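PDB 1IZ0: quinone oxidoreductase from Thermus thermophilus, which probably catalyses the NADPH-dependent reduction of quinones and binds NADPH. Local coordinates for residues A[93-96]-A[97-101]; A[242-245]-A[246-250]; A[260-263]-A[264-267]. All coordinates share one frame; numbering follows the deposited sequence.

Interaction 1: residues A[93-96]-A[97-101]; sequences LPLP and EGLSP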
ATOM      1  N   LEU A  93      -1.432 -16.216   2.050  1.00 31.32           N
ATOM      2  CA  LEU A  93      -2.100 -15.803   0.827  1.00 31.81           C
ATOM      3  C   LEU A  93      -1.509 -16.549  -0.376  1.00 31.66           C
ATOM      4  O   LEU A  93      -0.364 -16.310  -0.758  1.00 32.34           O
ATOM      5  CB  LEU A  93      -1.930 -14.290   0.665  1.00 33.45           C
ATOM      6  CG  LEU A  93      -2.762 -13.558  -0.381  1.00 36.29           C
ATOM      7  CD1 LEU A  93      -2.164 -13.763  -1.759  1.00 39.39           C
ATOM      8  CD2 LEU A  93      -4.202 -14.061  -0.315  1.00 39.18           C
ATOM      9  N   PRO A  94      -2.288 -17.466  -0.986  1.00 31.12           N
ATOM     10  CA  PRO A  94      -1.843 -18.248  -2.147  1.00 30.70           C
ATOM     11  C   PRO A  94      -1.556 -17.342  -3.339  1.00 28.60           C
ATOM     12  O   PRO A  94      -2.283 -16.376  -3.590  1.00 27.93           O
ATOM     13  CB  PRO A  94      -3.027 -19.182  -2.421  1.00 30.84           C
ATOM     14  CG  PRO A  94      -3.743 -19.250  -1.124  1.00 31.54           C
ATOM     15  CD  PRO A  94      -3.665 -17.837  -0.623  1.00 32.34           C
ATOM     16  N   LEU A  95      -0.505 -17.666  -4.080  1.00 27.77           N
ATOM     17  CA  LEU A  95      -0.111 -16.872  -5.236  1.00 27.67           C
ATOM     18  C   LEU A  95      -0.260 -17.660  -6.524  1.00 27.21           C
ATOM     19  O   LEU A  95      -0.198 -18.888  -6.516  1.00 26.73           O
ATOM     20  CB  LEU A  95       1.344 -16.424  -5.079  1.00 25.49           C
ATOM     21  CG  LEU A  95       1.659 -15.639  -3.802  1.00 25.72           C
ATOM     22  CD1 LEU A  95       3.156 -15.492  -3.637  1.00 27.09           C
ATOM     23  CD2 LEU A  95       1.001 -14.278  -3.869  1.00 25.85           C
ATOM     24  N   PRO A  96      -0.466 -16.961  -7.653  1.00 28.51           N
ATOM     25  CA  PRO A  96      -0.613 -17.638  -8.946  1.00 29.03           C
ATOM     26  C   PRO A  96       0.750 -18.177  -9.353  1.00 28.71           C
ATOM     27  O   PRO A  96       1.770 -17.562  -9.053  1.00 27.77           O
ATOM     28  CB  PRO A  96      -1.061 -16.517  -9.887  1.00 29.38           C
ATOM     29  CG  PRO A  96      -1.607 -15.462  -8.968  1.00 31.87           C
ATOM     30  CD  PRO A  96      -0.675 -15.512  -7.799  1.00 28.09           C
ATOM     31  N   GLU A  97       0.769 -19.318 -10.034  1.00 28.97           N
ATOM     32  CA  GLU A  97       2.021 -19.906 -10.486  1.00 28.71           C
ATOM     33  C   GLU A  97       2.785 -18.909 -11.342  1.00 28.50           C
ATOM     34  O   GLU A  97       2.196 -18.219 -12.171  1.00 28.37           O
ATOM     35  CB  GLU A  97       1.739 -21.165 -11.308  1.00 31.50           C
ATOM     36  CG  GLU A  97       1.160 -22.292 -10.490  1.00 34.57           C
ATOM     37  CD  GLU A  97       2.163 -22.824  -9.491  1.00 36.96           C
ATOM     38  OE1 GLU A  97       1.749 -23.218  -8.375  1.00 37.43           O
ATOM     39  OE2 GLU A  97       3.370 -22.850  -9.834  1.00 37.90           O
ATOM     40  N   GLY A  98       4.096 -18.830 -11.136  1.00 28.32           N
ATOM     41  CA  GLY A  98       4.909 -17.925 -11.928  1.00 29.22           C
ATOM     42  C   GLY A  98       5.072 -16.504 -11.409  1.00 29.09           C
ATOM     43  O   GLY A  98       5.926 -15.767 -11.906  1.00 30.55           O
ATOM     44  N   LEU A  99       4.259 -16.094 -10.441  1.00 27.44           N
ATOM     45  CA  LEU A  99       4.390 -14.742  -9.906  1.00 25.96           C
ATOM     46  C   LEU A  99       5.775 -14.666  -9.276  1.00 24.65           C
ATOM     47  O   LEU A  99       6.142 -15.542  -8.491  1.00 23.53           O
ATOM     48  CB  LEU A  99       3.343 -14.468  -8.821  1.00 26.69           C
ATOM     49  CG  LEU A  99       2.429 -13.241  -8.940  1.00 29.04           C
ATOM     50  CD1 LEU A  99       1.892 -12.903  -7.554  1.00 28.41           C
ATOM     51  CD2 LEU A  99       3.167 -12.049  -9.515  1.00 26.01           C
ATOM     52  N   SER A 100       6.544 -13.637  -9.616  1.00 21.31           N
ATOM     53  CA  SER A 100       7.875 -13.502  -9.038  1.00 21.82           C
ATOM     54  C   SER A 100       7.735 -13.098  -7.572  1.00 20.84           C
ATOM     55  O   SER A 100       6.710 -12.541  -7.163  1.00 18.14           O
ATOM     56  CB  SER A 100       8.685 -12.432  -9.774  1.00 21.11           C
ATOM     57  OG  SER A 100       8.260 -11.137  -9.385  1.00 24.38           O
ATOM     58  N   PRO A 101       8.758 -13.388  -6.757  1.00 21.55           N
ATOM     59  CA  PRO A 101       8.717 -13.035  -5.336  1.00 21.35           C
ATOM     60  C   PRO A 101       8.623 -11.523  -5.144  1.00 21.36           C
ATOM     61  O   PRO A 101       7.942 -11.046  -4.229  1.00 22.59           O
ATOM     62  CB  PRO A 101      10.040 -13.598  -4.801  1.00 22.05           C
ATOM     63  CG  PRO A 101      10.276 -14.786  -5.672  1.00 22.63           C
ATOM     64  CD  PRO A 101       9.928 -14.240  -7.049  1.00 22.88           C
TER
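Pro96 and Leu99 meet at the two ends of a type II beta turn, Pro96 to Leu99, which reverses the chain between strand 93-94 and helix 101-105. It is a worked example of a turn at a strand-to-helix connection, with one apolar side and one solvent side. Its closing bond runs from Leu99 N to Pro96 O, 3.2 Å long and fairly straight at 164°.

On the packed side, the pyrrolidine ring of Pro96 and the side chain of Leu99 lie alongside each other and point the same way. Leu99 CD1 does most of the touching: it sits 3.7 Å from Pro96 CD, while its neighbour CG comes within 4.0 Å of the same carbon. Leu99 CD1 also reaches Leu95 CD2, 4.0 Å away, the two leucines crossing at about a right angle. CG of Leu95, anti to its own carbonyl carbon (chi1 -56°), carries CD2 to that contact. The fold continues the apolar side of the bend, where Leu99 is buried: Leu95 and Leu99 both touch Ala104 of helix 101-105, and Pro96 and Leu99 both pack on Leu265.

The other side is loose. The CB of Glu97 is directed away from 93-96, though it still touches Pro96, and the carboxylate lies exposed at the end of a bent chain. Gly98 follows at the corner with a positive phi of 89°; a CB at these backbone angles would collide with the carbonyl oxygen of Glu97, which is reason enough for a glycine. Beyond the turn the chain enters helix 101-105 by a serine N-cap, in which Ser100 OG is hydrogen-bonded to the backbone N of Glu103.

Interaction 2: residues A[242-245]-A[246-250]; sequences FWLT and PLLRE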
ATOM      1  N   PHE A 242      -9.154   6.122   6.936  1.00 21.86           N
ATOM      2  CA  PHE A 242      -8.869   4.741   6.581  1.00 22.19           C
ATOM      3  C   PHE A 242      -7.575   4.205   7.179  1.00 21.81           C
ATOM      4  O   PHE A 242      -6.547   4.870   7.158  1.00 23.25           O
ATOM      5  CB  PHE A 242      -8.832   4.613   5.049  1.00 22.10           C
ATOM      6  CG  PHE A 242      -8.588   3.215   4.558  1.00 20.77           C
ATOM      7  CD1 PHE A 242      -7.309   2.676   4.561  1.00 19.63           C
ATOM      8  CD2 PHE A 242      -9.651   2.422   4.140  1.00 20.12           C
ATOM      9  CE1 PHE A 242      -7.091   1.364   4.159  1.00 23.02           C
ATOM     10  CE2 PHE A 242      -9.447   1.107   3.738  1.00 19.90           C
ATOM     11  CZ  PHE A 242      -8.168   0.576   3.748  1.00 22.57           C
ATOM     12  N   TRP A 243      -7.644   2.993   7.715  1.00 22.25           N
ATOM     13  CA  TRP A 243      -6.477   2.322   8.282  1.00 22.12           C
ATOM     14  C   TRP A 243      -6.674   0.826   8.055  1.00 22.14           C
ATOM     15  O   TRP A 243      -7.589   0.213   8.607  1.00 19.78           O
ATOM     16  CB  TRP A 243      -6.327   2.634   9.774  1.00 21.62           C
ATOM     17  CG  TRP A 243      -5.066   2.060  10.342  1.00 23.86           C
ATOM     18  CD1 TRP A 243      -3.897   1.838   9.669  1.00 22.08           C
ATOM     19  CD2 TRP A 243      -4.840   1.632  11.692  1.00 23.15           C
ATOM     20  NE1 TRP A 243      -2.961   1.294  10.513  1.00 23.50           N
ATOM     21  CE2 TRP A 243      -3.511   1.157  11.761  1.00 24.13           C
ATOM     22  CE3 TRP A 243      -5.633   1.599  12.849  1.00 24.65           C
ATOM     23  CZ2 TRP A 243      -2.954   0.654  12.941  1.00 22.70           C
ATOM     24  CZ3 TRP A 243      -5.079   1.096  14.027  1.00 24.32           C
ATOM     25  CH2 TRP A 243      -3.748   0.630  14.061  1.00 25.27           C
ATOM     26  N   LEU A 244      -5.807   0.250   7.228  1.00 23.43           N
ATOM     27  CA  LEU A 244      -5.872  -1.162   6.848  1.00 24.86           C
ATOM     28  C   LEU A 244      -5.843  -2.209   7.971  1.00 25.47           C
ATOM     29  O   LEU A 244      -6.695  -3.102   8.018  1.00 23.14           O
ATOM     30  CB  LEU A 244      -4.748  -1.446   5.838  1.00 25.65           C
ATOM     31  CG  LEU A 244      -4.682  -2.687   4.937  1.00 24.84           C
ATOM     32  CD1 LEU A 244      -3.952  -3.790   5.650  1.00 31.03           C
ATOM     33  CD2 LEU A 244      -6.074  -3.125   4.509  1.00 26.20           C
ATOM     34  N   THR A 245      -4.872  -2.089   8.870  1.00 26.87           N
ATOM     35  CA  THR A 245      -4.690  -3.046   9.957  1.00 27.49           C
ATOM     36  C   THR A 245      -5.953  -3.600  10.617  1.00 27.49           C
ATOM     37  O   THR A 245      -6.201  -4.804  10.555  1.00 28.04           O
ATOM     38  CB  THR A 245      -3.743  -2.464  11.030  1.00 29.97           C
ATOM     39  OG1 THR A 245      -2.472  -2.177  10.426  1.00 31.39           O
ATOM     40  CG2 THR A 245      -3.536  -3.454  12.169  1.00 27.88           C
ATOM     41  N   PRO A 246      -6.771  -2.741  11.251  1.00 27.61           N
ATOM     42  CA  PRO A 246      -7.991  -3.245  11.894  1.00 27.73           C
ATOM     43  C   PRO A 246      -8.900  -4.029  10.950  1.00 28.84           C
ATOM     44  O   PRO A 246      -9.557  -4.984  11.360  1.00 30.30           O
ATOM     45  CB  PRO A 246      -8.676  -1.976  12.399  1.00 26.13           C
ATOM     46  CG  PRO A 246      -7.543  -1.020  12.582  1.00 28.93           C
ATOM     47  CD  PRO A 246      -6.679  -1.278  11.380  1.00 26.72           C
ATOM     48  N   LEU A 247      -8.938  -3.623   9.686  1.00 29.91           N
ATOM     49  CA  LEU A 247      -9.785  -4.289   8.707  1.00 31.08           C
ATOM     50  C   LEU A 247      -9.397  -5.750   8.459  1.00 33.27           C
ATOM     51  O   LEU A 247     -10.258  -6.582   8.159  1.00 33.75           O
ATOM     52  CB  LEU A 247      -9.768  -3.503   7.389  1.00 29.58           C
ATOM     53  CG  LEU A 247     -10.180  -2.028   7.520  1.00 28.86           C
ATOM     54  CD1 LEU A 247     -10.030  -1.318   6.190  1.00 28.22           C
ATOM     55  CD2 LEU A 247     -11.621  -1.935   8.017  1.00 28.43           C
ATOM     56  N   LEU A 248      -8.111  -6.066   8.584  1.00 34.75           N
ATOM     57  CA  LEU A 248      -7.647  -7.437   8.368  1.00 37.64           C
ATOM     58  C   LEU A 248      -8.330  -8.446   9.282  1.00 39.05           C
ATOM     59  O   LEU A 248      -8.382  -9.633   8.970  1.00 39.78           O
ATOM     60  CB  LEU A 248      -6.134  -7.536   8.579  1.00 36.49           C
ATOM     61  CG  LEU A 248      -5.187  -7.096   7.459  1.00 37.84           C
ATOM     62  CD1 LEU A 248      -5.958  -6.571   6.255  1.00 37.05           C
ATOM     63  CD2 LEU A 248      -4.243  -6.047   8.014  1.00 38.20           C
ATOM     64  N   ARG A 249      -8.848  -7.974  10.411  1.00 41.10           N
ATOM     65  CA  ARG A 249      -9.516  -8.843  11.373  1.00 43.32           C
ATOM     66  C   ARG A 249     -10.938  -9.203  10.963  1.00 44.33           C
ATOM     67  O   ARG A 249     -11.586 -10.012  11.624  1.00 45.21           O
ATOM     68  CB  ARG A 249      -9.567  -8.177  12.748  1.00 45.15           C
ATOM     69  CG  ARG A 249      -8.225  -7.953  13.424  1.00 47.93           C
ATOM     70  CD  ARG A 249      -8.467  -7.391  14.819  1.00 51.81           C
ATOM     71  NE  ARG A 249      -9.324  -8.284  15.603  1.00 54.90           N
ATOM     72  CZ  ARG A 249     -10.341  -7.886  16.368  1.00 55.55           C
ATOM     73  NH1 ARG A 249     -10.645  -6.598  16.464  1.00 55.62           N
ATOM     74  NH2 ARG A 249     -11.057  -8.780  17.040  1.00 55.36           N
ATOM     75  N   GLU A 250     -11.425  -8.602   9.884  1.00 44.55           N
ATOM     76  CA  GLU A 250     -12.785  -8.858   9.418  1.00 45.19           C
ATOM     77  C   GLU A 250     -12.842  -9.849   8.257  1.00 44.74           C
ATOM     78  O   GLU A 250     -12.835  -9.456   7.089  1.00 43.92           O
ATOM     79  CB  GLU A 250     -13.436  -7.540   9.014  1.00 46.12           C
ATOM     80  CG  GLU A 250     -13.365  -6.486  10.100  1.00 49.26           C
ATOM     81  CD  GLU A 250     -13.929  -5.156   9.649  1.00 52.80           C
ATOM     82  OE1 GLU A 250     -13.875  -4.184  10.435  1.00 53.46           O
ATOM     83  OE2 GLU A 250     -14.428  -5.085   8.505  1.00 55.10           O
TER
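Leu247 reaches back to Phe242 along a side chain that touches something at nearly every carbon. Its CB rests 3.2 Å from Leu244 O, the carbonyl of the residue three places earlier. CG comes next, 3.6 Å from Trp243 O. From there CD1 reaches the Phe242 ring, 3.5 Å from CE2 and nearly as close to CZ, approaching obliquely. With CG anti to the carbonyl carbon (chi1 -56°), CG lies beside the backbone N, and the branch runs back toward Phe242.

These contacts are gathered round the short helix 244-247, which follows strand 238-241, the last in the order of the parallel Rossmann-type sheet. Its backbone is loosely bonded: Leu248 N donates to Thr245 O at 3.0 Å, while the bonds from Leu247 N and Leu248 N to Leu244 O are weak. Phe242 and Leu244 belong to the NADPH site observed for this protein, although no cofactor occupies it here.

Pro246 sits over one face of the Trp243 indole in a CH-pi contact, its CD 3.7 Å from the centroid of the six-membered ring and 26° off the ring normal. Trp243 NE1 is hydrogen-bonded to Tyr49 OH, so NE1 is held by Tyr49 while Pro246 covers one face. Leu244 and Leu248 cross at about a right angle, and the pair is tight, with Leu244 CD1 only 3.3 Å from Leu248 CD2. Both leucines also touch Leu75 of strand 70-75.

Interaction 3: residues A[260-263]-A[264-267]; sequences FLLP and RLGR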
ATOM      1  N   PHE A 260     -11.980 -10.680  -5.288  1.00 24.99           N
ATOM      2  CA  PHE A 260     -11.942  -9.778  -6.429  1.00 22.76           C
ATOM      3  C   PHE A 260     -10.527  -9.559  -6.941  1.00 22.23           C
ATOM      4  O   PHE A 260     -10.300  -9.507  -8.147  1.00 21.39           O
ATOM      5  CB  PHE A 260     -12.570  -8.439  -6.045  1.00 21.59           C
ATOM      6  CG  PHE A 260     -12.484  -7.396  -7.122  1.00 21.51           C
ATOM      7  CD1 PHE A 260     -11.349  -6.609  -7.258  1.00 19.08           C
ATOM      8  CD2 PHE A 260     -13.542  -7.200  -8.000  1.00 21.48           C
ATOM      9  CE1 PHE A 260     -11.264  -5.641  -8.250  1.00 19.95           C
ATOM     10  CE2 PHE A 260     -13.465  -6.234  -8.996  1.00 23.26           C
ATOM     11  CZ  PHE A 260     -12.321  -5.451  -9.119  1.00 20.31           C
ATOM     12  N   LEU A 261      -9.580  -9.440  -6.017  1.00 21.95           N
ATOM     13  CA  LEU A 261      -8.185  -9.198  -6.365  1.00 21.52           C
ATOM     14  C   LEU A 261      -7.387 -10.412  -6.866  1.00 22.79           C
ATOM     15  O   LEU A 261      -6.697 -10.322  -7.883  1.00 22.01           O
ATOM     16  CB  LEU A 261      -7.468  -8.585  -5.160  1.00 19.68           C
ATOM     17  CG  LEU A 261      -7.973  -7.216  -4.685  1.00 20.19           C
ATOM     18  CD1 LEU A 261      -7.321  -6.867  -3.350  1.00 19.06           C
ATOM     19  CD2 LEU A 261      -7.668  -6.154  -5.726  1.00 16.75           C
ATOM     20  N   LEU A 262      -7.473 -11.539  -6.159  1.00 22.57           N
ATOM     21  CA  LEU A 262      -6.721 -12.735  -6.541  1.00 24.15           C
ATOM     22  C   LEU A 262      -6.920 -13.240  -7.969  1.00 25.05           C
ATOM     23  O   LEU A 262      -5.947 -13.518  -8.673  1.00 24.86           O
ATOM     24  CB  LEU A 262      -6.999 -13.872  -5.562  1.00 26.14           C
ATOM     25  CG  LEU A 262      -6.446 -13.655  -4.156  1.00 26.46           C
ATOM     26  CD1 LEU A 262      -6.635 -14.932  -3.343  1.00 28.92           C
ATOM     27  CD2 LEU A 262      -4.974 -13.282  -4.239  1.00 25.81           C
ATOM     28  N   PRO A 263      -8.174 -13.382  -8.420  1.00 24.99           N
ATOM     29  CA  PRO A 263      -8.332 -13.867  -9.797  1.00 26.02           C
ATOM     30  C   PRO A 263      -7.706 -12.913 -10.813  1.00 25.09           C
ATOM     31  O   PRO A 263      -7.522 -13.269 -11.975  1.00 28.03           O
ATOM     32  CB  PRO A 263      -9.854 -13.959  -9.964  1.00 26.00           C
ATOM     33  CG  PRO A 263     -10.331 -14.252  -8.554  1.00 27.56           C
ATOM     34  CD  PRO A 263      -9.472 -13.311  -7.726  1.00 26.20           C
ATOM     35  N   ARG A 264      -7.382 -11.700 -10.381  1.00 23.08           N
ATOM     36  CA  ARG A 264      -6.802 -10.720 -11.288  1.00 23.02           C
ATOM     37  C   ARG A 264      -5.291 -10.534 -11.130  1.00 22.28           C
ATOM     38  O   ARG A 264      -4.648  -9.906 -11.970  1.00 20.96           O
ATOM     39  CB  ARG A 264      -7.494  -9.370 -11.097  1.00 23.62           C
ATOM     40  CG  ARG A 264      -8.970  -9.360 -11.435  1.00 23.85           C
ATOM     41  CD  ARG A 264      -9.554  -7.978 -11.180  1.00 25.16           C
ATOM     42  NE  ARG A 264     -10.856  -7.804 -11.817  1.00 24.49           N
ATOM     43  CZ  ARG A 264     -11.980  -8.377 -11.401  1.00 26.30           C
ATOM     44  NH1 ARG A 264     -11.981  -9.171 -10.329  1.00 24.07           N
ATOM     45  NH2 ARG A 264     -13.105  -8.161 -12.067  1.00 27.60           N
ATOM     46  N   LEU A 265      -4.733 -11.080 -10.056  1.00 22.23           N
ATOM     47  CA  LEU A 265      -3.310 -10.948  -9.779  1.00 22.66           C
ATOM     48  C   LEU A 265      -2.473 -11.678 -10.815  1.00 22.31           C
ATOM     49  O   LEU A 265      -2.615 -12.889 -11.006  1.00 21.62           O
ATOM     50  CB  LEU A 265      -2.986 -11.518  -8.399  1.00 21.66           C
ATOM     51  CG  LEU A 265      -1.969 -10.799  -7.505  1.00 25.05           C
ATOM     52  CD1 LEU A 265      -1.443 -11.807  -6.482  1.00 21.93           C
ATOM     53  CD2 LEU A 265      -0.827 -10.217  -8.314  1.00 23.37           C
ATOM     54  N   GLY A 266      -1.582 -10.937 -11.462  1.00 21.32           N
ATOM     55  CA  GLY A 266      -0.727 -11.532 -12.467  1.00 20.42           C
ATOM     56  C   GLY A 266      -1.334 -11.384 -13.840  1.00 19.96           C
ATOM     57  O   GLY A 266      -0.712 -11.734 -14.842  1.00 18.04           O
ATOM     58  N   ARG A 267      -2.556 -10.861 -13.885  1.00 19.70           N
ATOM     59  CA  ARG A 267      -3.257 -10.670 -15.146  1.00 21.14           C
ATOM     60  C   ARG A 267      -3.539  -9.183 -15.334  1.00 21.58           C
ATOM     61  O   ARG A 267      -2.660  -8.448 -15.780  1.00 21.73           O
ATOM     62  CB  ARG A 267      -4.544 -11.510 -15.158  1.00 20.56           C
ATOM     63  CG  ARG A 267      -4.265 -13.019 -15.290  1.00 21.64           C
ATOM     64  CD  ARG A 267      -5.519 -13.891 -15.121  1.00 23.18           C
ATOM     65  NE  ARG A 267      -6.534 -13.600 -16.132  1.00 25.92           N
ATOM     66  CZ  ARG A 267      -6.398 -13.851 -17.431  1.00 26.17           C
ATOM     67  NH1 ARG A 267      -5.287 -14.407 -17.896  1.00 28.51           N
ATOM     68  NH2 ARG A 267      -7.371 -13.535 -18.271  1.00 28.16           N
TER
HETATM   69  O   HOH W   1      -8.677 -12.268 -14.519  1.00 26.78           O
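Arg264 lays its guanidinium flat over one face of the Phe260 ring, the centres 3.8 Å apart and the planes only 14° from parallel. The pair is a cation-pi stack at the C-terminal end of helix 251-261, where the chain passes through a 3-10 segment into a type II beta turn, Arg264 to Arg267. CZ of the arginine lies over CE2 of the ring, and NH1 over CD2.

The same guanidinium also makes a bond in its own plane. NH1 donates to Phe260 O at 2.8 Å, within the carbonyl plane and on a lone pair, although the N-H...O angle is a moderate 146°. One residue thus offers its ring to a face of the guanidinium and its carbonyl to an edge. Two different directions of contact fix the rotation of the flat group, and the chain, extended from CG to NE, is long enough to bring it back along the helix end. A leucine here has no guanidinium, so Phe260 O would probably be left without this donor and the ring is likely to turn more freely with one face uncovered.

In the 3-10 segment Leu265 N donates to Leu262 O, three residues back, at 3.1 Å. Leu261 faces the interior, touching Leu112 and Tyr115 of helix 108-120, and Phe260 and Arg264 both touch Ala148 of helix 137-148. Gly266 (phi 94°) adopts angles at which a CB would press on the carbonyl oxygen of Leu265. A water joins Pro263 O and Arg267 NE across the two segments, donating to Pro263 O at 3.0 Å and accepting from Arg267 NE, whose guanidinium it meets at the edge.

In the fold
Interactions 1 and 3 are neighbours that touch: Pro96 CG lies 3.4 Å from Leu265 O, Leu99 CD1 3.7 Å from Leu265 CD1, and Leu93 CD1 3.8 Å from Leu262 CD2, so the two turns and the residues just before them pack together. Interaction 2 stands apart, its centre about 23 Å from that of interaction 1 and about 20 Å from that of interaction 3. Interactions 1 and 2 are surface contacts, and interaction 3 is partly buried. The chemistry differs accordingly: aliphatic packing in 1, an indole-proline face contact beside the NADPH site in 2, and a charged stack in 3. Interactions 2 and 3 lie on consecutive helices, 244-247 and 251-261, but do not touch.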